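Long-range contacts in adenine phosphoribosyltransferase, putative (Trypanosoma brucei brucei, PDB 5VN4), which probably catalyses the salvage of adenine, joining it to 5-phospho-alpha-D-ribose 1-diphosphate to give AMP and diphosphate: residues V14-Y18 against L186-T192; I81-F87 against S148-D154. All coordinates share one frame; numbering follows the deposited sequence. Where two conformers were deposited one is given.

Interaction 1 of 2, residues V14-Y18 against L186-T192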
# COMPACT_ATOMS: atom_id res chain seq x y z
N VAL A 14 20.21 -16.39 -10.67
CA VAL A 14 20.19 -16.40 -12.14
C VAL A 14 21.17 -15.40 -12.75
O VAL A 14 21.64 -15.61 -13.88
CB VAL A 14 18.76 -16.24 -12.70
CG1 VAL A 14 17.86 -17.41 -12.27
CG2 VAL A 14 18.16 -14.92 -12.30
N LEU A 15 21.48 -14.31 -12.04
CA LEU A 15 22.55 -13.37 -12.35
C LEU A 15 23.24 -13.09 -11.02
O LEU A 15 22.68 -13.43 -9.96
CB LEU A 15 21.97 -12.07 -12.91
CG LEU A 15 21.28 -12.14 -14.27
CD1 LEU A 15 20.60 -10.81 -14.59
CD2 LEU A 15 22.27 -12.51 -15.38
N PRO A 16 24.43 -12.51 -11.00
CA PRO A 16 25.11 -12.26 -9.71
C PRO A 16 24.23 -11.45 -8.76
O PRO A 16 23.82 -10.33 -9.06
CB PRO A 16 26.39 -11.52 -10.11
CG PRO A 16 26.69 -12.04 -11.51
CD PRO A 16 25.32 -12.20 -12.15
N ASN A 17 23.94 -12.06 -7.60
CA ASN A 17 23.09 -11.46 -6.57
C ASN A 17 21.68 -11.11 -7.07
O ASN A 17 21.04 -10.19 -6.57
CB ASN A 17 23.76 -10.29 -5.85
CG ASN A 17 24.41 -10.73 -4.56
OD1 ASN A 17 23.95 -11.69 -3.94
ND2 ASN A 17 25.46 -10.04 -4.15
N TYR A 18 21.18 -11.87 -8.04
CA TYR A 18 19.80 -11.75 -8.51
C TYR A 18 19.18 -13.14 -8.40
O TYR A 18 19.52 -14.03 -9.18
CB TYR A 18 19.75 -11.24 -9.95
CG TYR A 18 18.51 -10.42 -10.31
CD1 TYR A 18 17.27 -10.70 -9.76
CD2 TYR A 18 18.60 -9.37 -11.22
CE1 TYR A 18 16.15 -9.94 -10.09
CE2 TYR A 18 17.49 -8.61 -11.57
CZ TYR A 18 16.27 -8.90 -10.99
OH TYR A 18 15.16 -8.16 -11.33
N LEU A 186 12.44 -8.47 -13.64
CA LEU A 186 12.60 -8.61 -15.09
C LEU A 186 14.11 -8.68 -15.32
O LEU A 186 14.78 -7.66 -15.52
CB LEU A 186 11.94 -7.45 -15.81
CG LEU A 186 10.44 -7.27 -15.48
CD1 LEU A 186 9.86 -6.08 -16.21
CD2 LEU A 186 9.65 -8.53 -15.79
N THR A 187 14.66 -9.90 -15.27
CA THR A 187 16.11 -10.02 -15.15
C THR A 187 16.84 -9.53 -16.39
O THR A 187 17.99 -9.11 -16.30
CB THR A 187 16.54 -11.44 -14.76
OG1 THR A 187 16.33 -12.33 -15.85
CG2 THR A 187 15.75 -11.92 -13.55
N PHE A 188 16.18 -9.56 -17.55
CA PHE A 188 16.83 -9.08 -18.77
C PHE A 188 17.15 -7.59 -18.70
O PHE A 188 18.01 -7.12 -19.46
CB PHE A 188 15.98 -9.41 -20.01
CG PHE A 188 14.63 -8.74 -20.04
CD1 PHE A 188 14.46 -7.50 -20.64
CD2 PHE A 188 13.52 -9.38 -19.50
CE1 PHE A 188 13.20 -6.90 -20.67
CE2 PHE A 188 12.27 -8.78 -19.53
CZ PHE A 188 12.11 -7.53 -20.12
N LEU A 189 16.51 -6.85 -17.80
CA LEU A 189 16.81 -5.44 -17.58
C LEU A 189 17.96 -5.21 -16.60
O LEU A 189 18.37 -4.06 -16.41
CB LEU A 189 15.56 -4.67 -17.13
CG LEU A 189 14.41 -4.65 -18.15
CD1 LEU A 189 13.19 -3.97 -17.55
CD2 LEU A 189 14.81 -3.97 -19.44
N LYS A 190 18.46 -6.27 -15.97
CA LYS A 190 19.63 -6.18 -15.09
C LYS A 190 19.46 -5.07 -14.05
O LYS A 190 20.33 -4.21 -13.87
CB LYS A 190 20.92 -6.04 -15.90
CG LYS A 190 21.15 -7.21 -16.86
CD LYS A 190 22.44 -7.08 -17.65
CE LYS A 190 22.60 -8.22 -18.64
NZ LYS A 190 22.58 -9.56 -17.97
N GLY A 191 18.33 -5.11 -13.35
CA GLY A 191 17.97 -4.09 -12.37
C GLY A 191 18.81 -4.07 -11.12
O GLY A 191 18.68 -3.14 -10.32
N THR A 192 19.66 -5.08 -10.91
CA THR A 192 20.66 -5.01 -9.85
C THR A 192 21.71 -3.95 -10.12
O THR A 192 22.33 -3.45 -9.17
CB THR A 192 21.40 -6.35 -9.78
OG1 THR A 192 21.63 -6.82 -11.12
CG2 THR A 192 20.60 -7.41 -9.00
O HOH W 1 22.62 -9.22 -11.37
O HOH W 2 15.71 -6.34 -13.32
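No direct hydrogen bond joins Tyr18 to the loop it packs against; its hydroxyl reaches that loop through a single water. The water accepts from Tyr18 OH (2.8 Å) and from the N-H of Gly191 and donates to Leu186 O (2.7 Å), tying both ends of the 186-191 turn to one phenol. It lies at the ring edge, in the plane of the phenol. Over the ring face stands the methyl of Thr187, its CG2 4.0 Å from the centroid of the Tyr18 ring and 13° off the normal, a CH-pi contact. Thr187 CG2 lies anti to its own carbonyl carbon (OG1 at chi1 71°), which leaves OG1 to bond Glu214. The methyl of Thr192 approaches the ring obliquely, CG2 to Tyr18 CD2 3.6 Å. A second water bridges Pro16 O to Thr192 OG1, 2.6 Å from the latter. Farther out, Leu15 CD1 rests on the carbonyl of Thr187, 3.6 Å from its O. The first segment is a tight hairpin: a type II turn from Leu15 to Tyr18, with a classic beta bulge where Val14 and Leu15 both face Tyr18. The hairpin joins strands 11-15 and 18-21 and packs on the loop between strand 184-185 and helix 192-197, where Leu186 touches adenine and strand 208-213 meets both Tyr18 and Thr192.

Interaction 2 of 2, residues I81-F87 against S148-D154. With HSX (5-O-phosphono-alpha-D-ribofuranose), chain D.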
# COMPACT_ATOMS: atom_id res chain seq x y z
N ILE A 81 16.60 -8.62 11.01
CA ILE A 81 16.36 -7.30 10.45
C ILE A 81 15.61 -6.44 11.46
O ILE A 81 14.92 -6.94 12.35
CB ILE A 81 15.62 -7.37 9.10
CG1 ILE A 81 14.14 -7.70 9.29
CG2 ILE A 81 16.27 -8.39 8.17
CD1 ILE A 81 13.30 -7.51 8.05
N THR A 82 15.75 -5.12 11.33
CA THR A 82 15.11 -4.17 12.23
C THR A 82 13.98 -3.37 11.59
O THR A 82 13.12 -2.87 12.32
CB THR A 82 16.13 -3.19 12.82
OG1 THR A 82 16.72 -2.41 11.78
CG2 THR A 82 17.23 -3.92 13.61
N HIS A 83 13.96 -3.24 10.26
CA HIS A 83 12.97 -2.43 9.57
C HIS A 83 12.75 -2.99 8.18
O HIS A 83 13.68 -3.49 7.54
CB HIS A 83 13.45 -0.99 9.36
CG HIS A 83 13.75 -0.24 10.62
ND1 HIS A 83 14.87 -0.48 11.38
CD2 HIS A 83 13.08 0.76 11.24
CE1 HIS A 83 14.87 0.33 12.42
NE2 HIS A 83 13.80 1.09 12.36
N ILE A 84 11.51 -2.88 7.70
CA ILE A 84 11.19 -3.07 6.29
C ILE A 84 10.76 -1.72 5.73
O ILE A 84 9.90 -1.05 6.31
CB ILE A 84 10.08 -4.12 6.09
CG1 ILE A 84 10.58 -5.50 6.57
CG2 ILE A 84 9.61 -4.15 4.63
CD1 ILE A 84 9.54 -6.55 6.53
N LEU A 85 11.39 -1.31 4.63
CA LEU A 85 11.11 -0.06 3.94
C LEU A 85 10.45 -0.42 2.62
O LEU A 85 11.05 -1.17 1.83
CB LEU A 85 12.41 0.70 3.66
CG LEU A 85 13.00 1.57 4.78
CD1 LEU A 85 13.20 0.79 6.07
CD2 LEU A 85 14.32 2.16 4.29
N GLY A 86 9.25 0.09 2.37
CA GLY A 86 8.51 -0.24 1.16
C GLY A 86 8.11 0.98 0.36
O GLY A 86 7.82 2.04 0.93
N PHE A 87 8.07 0.82 -0.96
CA PHE A 87 7.82 1.93 -1.87
C PHE A 87 6.33 2.17 -2.13
O PHE A 87 5.58 1.24 -2.44
CB PHE A 87 8.49 1.69 -3.22
CG PHE A 87 9.98 1.70 -3.17
CD1 PHE A 87 10.69 2.89 -3.32
CD2 PHE A 87 10.69 0.52 -2.99
CE1 PHE A 87 12.07 2.90 -3.30
CE2 PHE A 87 12.08 0.53 -2.96
CZ PHE A 87 12.76 1.71 -3.12
N SER A 148 20.48 0.35 12.05
CA SER A 148 19.37 -0.43 11.52
C SER A 148 19.86 -1.43 10.47
O SER A 148 20.88 -1.22 9.80
CB SER A 148 18.34 0.50 10.89
OG SER A 148 17.89 1.46 11.84
N ARG A 149 19.12 -2.53 10.36
CA ARG A 149 19.34 -3.54 9.33
C ARG A 149 18.04 -3.64 8.54
O ARG A 149 17.03 -4.14 9.05
CB ARG A 149 19.72 -4.88 9.96
CG ARG A 149 21.15 -4.90 10.53
CD ARG A 149 21.46 -6.17 11.29
NE ARG A 149 20.99 -7.36 10.58
CZ ARG A 149 21.69 -8.00 9.64
NH1 ARG A 149 22.89 -7.57 9.28
NH2 ARG A 149 21.17 -9.08 9.06
N VAL A 150 18.06 -3.14 7.31
CA VAL A 150 16.81 -2.91 6.59
C VAL A 150 16.68 -3.79 5.35
O VAL A 150 17.66 -4.20 4.72
CB VAL A 150 16.62 -1.41 6.25
CG1 VAL A 150 16.82 -0.55 7.48
CG2 VAL A 150 17.55 -0.99 5.15
N VAL A 151 15.42 -4.05 4.99
CA VAL A 151 15.05 -4.67 3.73
C VAL A 151 14.23 -3.65 2.95
O VAL A 151 13.32 -3.04 3.51
CB VAL A 151 14.23 -5.95 3.96
CG1 VAL A 151 13.58 -6.45 2.66
CG2 VAL A 151 15.10 -7.02 4.59
N LEU A 152 14.56 -3.46 1.67
CA LEU A 152 13.74 -2.68 0.75
C LEU A 152 12.80 -3.62 0.01
O LEU A 152 13.23 -4.67 -0.47
CB LEU A 152 14.63 -1.98 -0.28
CG LEU A 152 15.43 -0.79 0.23
CD1 LEU A 152 16.51 -0.42 -0.78
CD2 LEU A 152 14.52 0.39 0.50
N ILE A 153 11.51 -3.27 -0.07
CA ILE A 153 10.53 -4.12 -0.73
C ILE A 153 9.68 -3.33 -1.73
O ILE A 153 9.27 -2.19 -1.46
CB ILE A 153 9.66 -4.92 0.27
CG1 ILE A 153 8.83 -5.99 -0.45
CG2 ILE A 153 8.76 -4.00 1.10
CD1 ILE A 153 8.25 -7.04 0.48
N ASP A 154 9.44 -3.94 -2.89
CA ASP A 154 8.55 -3.40 -3.91
C ASP A 154 7.87 -4.59 -4.59
O ASP A 154 8.19 -5.75 -4.30
CB ASP A 154 9.34 -2.56 -4.91
CG ASP A 154 8.52 -1.43 -5.50
OD1 ASP A 154 7.29 -1.40 -5.29
OD2 ASP A 154 9.14 -0.56 -6.15
C1 HSX D . 6.63 0.62 -10.69
O4 HSX D . 7.99 0.85 -11.10
C2 HSX D . 6.74 -0.57 -9.75
O2 HSX D . 5.63 -0.63 -8.84
C3 HSX D . 8.07 -0.33 -9.06
O3 HSX D . 7.95 0.68 -8.04
C4 HSX D . 8.91 0.25 -10.19
C5 HSX D . 9.77 -0.80 -10.90
O5 HSX D . 10.40 -0.24 -12.05
P' HSX D . 11.97 0.15 -12.05
O1X HSX D . 12.16 1.41 -11.23
O2X HSX D . 12.71 -1.03 -11.48
O3X HSX D . 12.26 0.35 -13.52
O1 HSX D . 6.14 1.77 -9.99
O HOH W 3 5.70 0.72 -5.57
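Leu85 and Leu152 lie across one another on the same face of a parallel strand pair, CB of Leu85 3.8 Å from CD2 of Leu152. Leu85 CD1 reaches back obliquely to Val150. On the other face the methyls CG2 of Ile84 and Ile153 meet at 3.6 Å beside Gly86. Ile84 places that methyl anti to its backbone N (CG1 at chi1 -64°), which brings it against Ile153 CG2, and helix 95-102 covers this face. Between the strands the bonds follow parallel register, the straightest from Leu85 N to Val151 O (2.8 Å, N-H...O angle 176°). At the N-terminal end Thr82 OG1 accepts from Arg149 N at 2.8 Å and is paired in the plane of the imidazole with His83 ND1, 2.7 Å away, while Ser148, whose OG is held by Asp145 N, packs obliquely against that ring. At the opposite end the side chains of Phe87 and Asp154 cross at about a right angle, with the ring and carboxylate planes 26° apart. Asp154 OD2 lies 3.7 Å from Phe87 CD2. The same Asp154 OD2 accepts a hydrogen bond from the ribose hydroxyl O3 of HSX, the bound ribose phosphate, at 2.6 Å. Asp154 OD1 takes a water that also lies beside Phe87 O. With its two oxygens engaged separately, the carboxylate is held in rotation. Asp154 is the first of the two acidic residues, Asp154 and Asp155, of the PRPP-binding motif that follows this strand in type I phosphoribosyltransferases; a largely apolar strand pair thus delivers a charged group to the sugar.

In the fold
Interactions 1 and 2 reach the same mixed sheet, with centres 20 Å apart and nearest atoms about 10 Å apart, so they do not touch. Along the chain 14-18 comes first, then 81-87, 148-154 and finally 186-192; the pair 81-87 and 148-154 therefore falls wholly between the two partners of interaction 1. Strand 149-153 pairs with 176-182, which in turn pairs with 208-213; that strand also pairs with 18-21 and 184-185. Interaction 2 is thus part of the parallel core, and interaction 1 the packing of an N-terminal hairpin on a loop. The two contacts flank different parts of one substrate site, the sugar and the base.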